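Local coordinates for hemolysin-related protein (Vibrio cholerae serotype O1, PDB 6MLT) that probably contributes to biofilm adhesion as a secreted, metal-binding matrix protein that carries a carbohydrate-binding beta-prism lectin domain, at residues S117-I123 with Q135-S139. Residues are numbered along the deposited sequence; the frame is centred on the assembly and turned at random.
Sequences SALTPYI and QLLKS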
ATOM      1  N   SER A 117      12.236  -1.529  25.132  1.00 15.62           N
ATOM      2  CA  SER A 117      13.586  -0.990  25.146  1.00 20.32           C
ATOM      3  C   SER A 117      14.556  -2.124  25.436  1.00 21.57           C
ATOM      4  O   SER A 117      14.156  -3.240  25.774  1.00 19.78           O
ATOM      5  CB  SER A 117      13.743   0.112  26.200  1.00 21.31           C
ATOM      6  OG  SER A 117      14.015  -0.470  27.465  1.00 19.74           O
ATOM      7  N   ALA A 118      15.849  -1.822  25.326  1.00 20.28           N
ATOM      8  CA  ALA A 118      16.867  -2.796  25.683  1.00 18.78           C
ATOM      9  C   ALA A 118      17.014  -2.946  27.187  1.00 21.30           C
ATOM     10  O   ALA A 118      17.743  -3.836  27.634  1.00 23.72           O
ATOM     11  CB  ALA A 118      18.210  -2.397  25.071  1.00 21.46           C
ATOM     12  N   LEU A 119      16.349  -2.095  27.968  1.00 21.26           N
ATOM     13  CA  LEU A 119      16.491  -2.068  29.414  1.00 23.52           C
ATOM     14  C   LEU A 119      15.406  -2.859  30.135  1.00 25.23           C
ATOM     15  O   LEU A 119      15.476  -2.991  31.360  1.00 26.15           O
ATOM     16  CB  LEU A 119      16.462  -0.615  29.916  1.00 23.94           C
ATOM     17  CG  LEU A 119      17.361   0.368  29.158  1.00 32.56           C
ATOM     18  CD1 LEU A 119      17.213   1.769  29.730  1.00 37.05           C
ATOM     19  CD2 LEU A 119      18.813  -0.069  29.202  1.00 35.41           C
ATOM     20  N   THR A 120      14.404  -3.363  29.416  1.00 20.89           N
ATOM     21  CA  THR A 120      13.303  -4.107  30.005  1.00 20.77           C
ATOM     22  C   THR A 120      13.201  -5.489  29.369  1.00 19.05           C
ATOM     23  O   THR A 120      13.502  -5.652  28.181  1.00 19.47           O
ATOM     24  CB  THR A 120      11.959  -3.380  29.831  1.00 22.23           C
ATOM     25  OG1 THR A 120      10.896  -4.185  30.351  1.00 23.68           O
ATOM     26  CG2 THR A 120      11.667  -3.116  28.374  1.00 21.05           C
ATOM     27  N   PRO A 121      12.778  -6.504  30.122  1.00 19.52           N
ATOM     28  CA  PRO A 121      12.524  -7.821  29.523  1.00 19.69           C
ATOM     29  C   PRO A 121      11.148  -7.970  28.893  1.00 18.12           C
ATOM     30  O   PRO A 121      10.816  -9.066  28.433  1.00 18.10           O
ATOM     31  CB  PRO A 121      12.684  -8.774  30.717  1.00 23.96           C
ATOM     32  CG  PRO A 121      12.358  -7.968  31.907  1.00 26.27           C
ATOM     33  CD  PRO A 121      12.710  -6.540  31.595  1.00 23.35           C
ATOM     34  N   TYR A 122      10.357  -6.897  28.837  1.00 17.03           N
ATOM     35  CA  TYR A 122       8.968  -6.960  28.406  1.00 17.70           C
ATOM     36  C   TYR A 122       8.706  -6.065  27.204  1.00 18.43           C
ATOM     37  O   TYR A 122       9.290  -4.987  27.066  1.00 18.09           O
ATOM     38  CB  TYR A 122       8.011  -6.545  29.543  1.00 17.23           C
ATOM     39  CG  TYR A 122       7.987  -7.582  30.625  1.00 17.15           C
ATOM     40  CD1 TYR A 122       7.283  -8.763  30.452  1.00 17.86           C
ATOM     41  CD2 TYR A 122       8.715  -7.414  31.796  1.00 18.63           C
ATOM     42  CE1 TYR A 122       7.288  -9.737  31.415  1.00 17.86           C
ATOM     43  CE2 TYR A 122       8.727  -8.387  32.768  1.00 18.09           C
ATOM     44  CZ  TYR A 122       8.008  -9.550  32.571  1.00 19.84           C
ATOM     45  OH  TYR A 122       8.013 -10.537  33.526  1.00 23.61           O
ATOM     46  N   ILE A 123       7.809  -6.533  26.340  1.00 17.22           N
ATOM     47  CA  ILE A 123       7.047  -5.619  25.499  1.00 17.85           C
ATOM     48  C   ILE A 123       6.005  -4.945  26.385  1.00 19.57           C
ATOM     49  O   ILE A 123       5.186  -5.614  27.028  1.00 18.64           O
ATOM     50  CB  ILE A 123       6.407  -6.358  24.318  1.00 20.72           C
ATOM     51  CG1 ILE A 123       7.498  -6.806  23.334  1.00 24.27           C
ATOM     52  CG2 ILE A 123       5.393  -5.470  23.599  1.00 20.25           C
ATOM     53  CD1 ILE A 123       7.040  -7.835  22.345  1.00 28.93           C
ATOM     54  N   GLN A 135       1.919  -6.582  29.718  1.00 18.24           N
ATOM     55  CA  GLN A 135       3.321  -6.846  29.449  1.00 19.39           C
ATOM     56  C   GLN A 135       3.453  -8.258  28.900  1.00 20.31           C
ATOM     57  O   GLN A 135       2.765  -9.178  29.352  1.00 20.59           O
ATOM     58  CB  GLN A 135       4.177  -6.674  30.710  1.00 20.80           C
ATOM     59  CG  GLN A 135       4.238  -5.231  31.196  1.00 25.31           C
ATOM     60  CD  GLN A 135       5.102  -5.061  32.426  1.00 28.16           C
ATOM     61  OE1 GLN A 135       4.793  -5.593  33.486  1.00 30.96           O
ATOM     62  NE2 GLN A 135       6.192  -4.314  32.290  1.00 28.10           N
ATOM     63  N   LEU A 136       4.326  -8.414  27.909  1.00 17.57           N
ATOM     64  CA  LEU A 136       4.615  -9.707  27.294  1.00 17.16           C
ATOM     65  C   LEU A 136       6.115  -9.946  27.383  1.00 17.03           C
ATOM     66  O   LEU A 136       6.906  -9.122  26.910  1.00 17.23           O
ATOM     67  CB  LEU A 136       4.166  -9.750  25.833  1.00 17.27           C
ATOM     68  CG  LEU A 136       2.782  -9.191  25.500  1.00 20.56           C
ATOM     69  CD1 LEU A 136       2.575  -9.184  23.993  1.00 22.39           C
ATOM     70  CD2 LEU A 136       1.682  -9.982  26.195  1.00 22.89           C
ATOM     71  N   LEU A 137       6.503 -11.061  27.996  1.00 17.67           N
ATOM     72  CA  LEU A 137       7.917 -11.372  28.160  1.00 18.00           C
ATOM     73  C   LEU A 137       8.562 -11.623  26.803  1.00 18.18           C
ATOM     74  O   LEU A 137       8.063 -12.423  26.006  1.00 17.09           O
ATOM     75  CB  LEU A 137       8.075 -12.597  29.050  1.00 17.52           C
ATOM     76  CG  LEU A 137       9.503 -12.999  29.435  1.00 19.02           C
ATOM     77  CD1 LEU A 137      10.121 -11.962  30.355  1.00 20.79           C
ATOM     78  CD2 LEU A 137       9.512 -14.380  30.092  1.00 21.21           C
ATOM     79  N   LYS A 138       9.687 -10.959  26.552  1.00 16.72           N
ATOM     80  CA  LYS A 138      10.319 -11.017  25.246  1.00 18.28           C
ATOM     81  C   LYS A 138      11.144 -12.290  25.081  1.00 20.52           C
ATOM     82  O   LYS A 138      11.585 -12.919  26.050  1.00 17.45           O
ATOM     83  CB  LYS A 138      11.214  -9.796  25.030  1.00 19.52           C
ATOM     84  CG  LYS A 138      10.442  -8.493  24.875  1.00 19.74           C
ATOM     85  CD  LYS A 138      11.340  -7.316  24.542  1.00 21.07           C
ATOM     86  CE  LYS A 138      12.276  -6.993  25.688  1.00 21.06           C
ATOM     87  NZ  LYS A 138      13.073  -5.756  25.410  1.00 20.20           N
ATOM     88  N   SER A 139      11.378 -12.647  23.818  1.00 20.34           N
ATOM     89  CA  SER A 139      12.224 -13.789  23.500  1.00 20.34           C
ATOM     90  C   SER A 139      13.684 -13.496  23.819  1.00 20.28           C
ATOM     91  O   SER A 139      14.364 -14.302  24.465  1.00 20.10           O
ATOM     92  CB  SER A 139      12.061 -14.152  22.022  1.00 20.63           C
ATOM     93  OG  SER A 139      12.875 -15.255  21.684  1.00 21.92           O
TER
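The open end of an antiparallel beta hairpin, made by strands 122-126 and 132-137 in an FG-GAP-like repeat of the beta-propeller clan, joins Y122 and I123 to L136 and L137. I123 and L136 form a hydrogen-bonded pair, with I123 N to L136 O at 2.8 Å and L136 N to I123 O at 3.1 Å. Beyond the non-hydrogen-bonded pair Y122 and L137, K138 N donates to P121 O at 2.9 Å, nearly straight at 169°, and carries the ladder past the last paired residues.

Y122 and L137 project from the same face of the sheet. A trans chi1 (-175°) in L137 swings CD1 over the tyrosine ring, 4.2 Å from the Y122 centroid in an off-centre CH-pi contact, while Q135 CB lies 3.8 Å from Y122 CD1. Tyrosine, with a hydroxyl on an apolar ring, suits this partly exposed position; Q135 NE2 hydrogen-bonds to N124 OD1.

K138 is buried. Its methylenes run beside I123, CG 3.7 Å from I123 CG1, and a bend at chi3 (-66°) delivers NZ to T120 O at 2.8 Å. A long lysine suits the place: its methylenes pack while NZ also bonds T116 OG1 and S145 OG.

Strand 112-115 flanks 122-126 within the four-stranded sheet, 132-137 is its outermost strand, and Y169 of strand 167-170 in the next sheet packs against I123, L136 and K138.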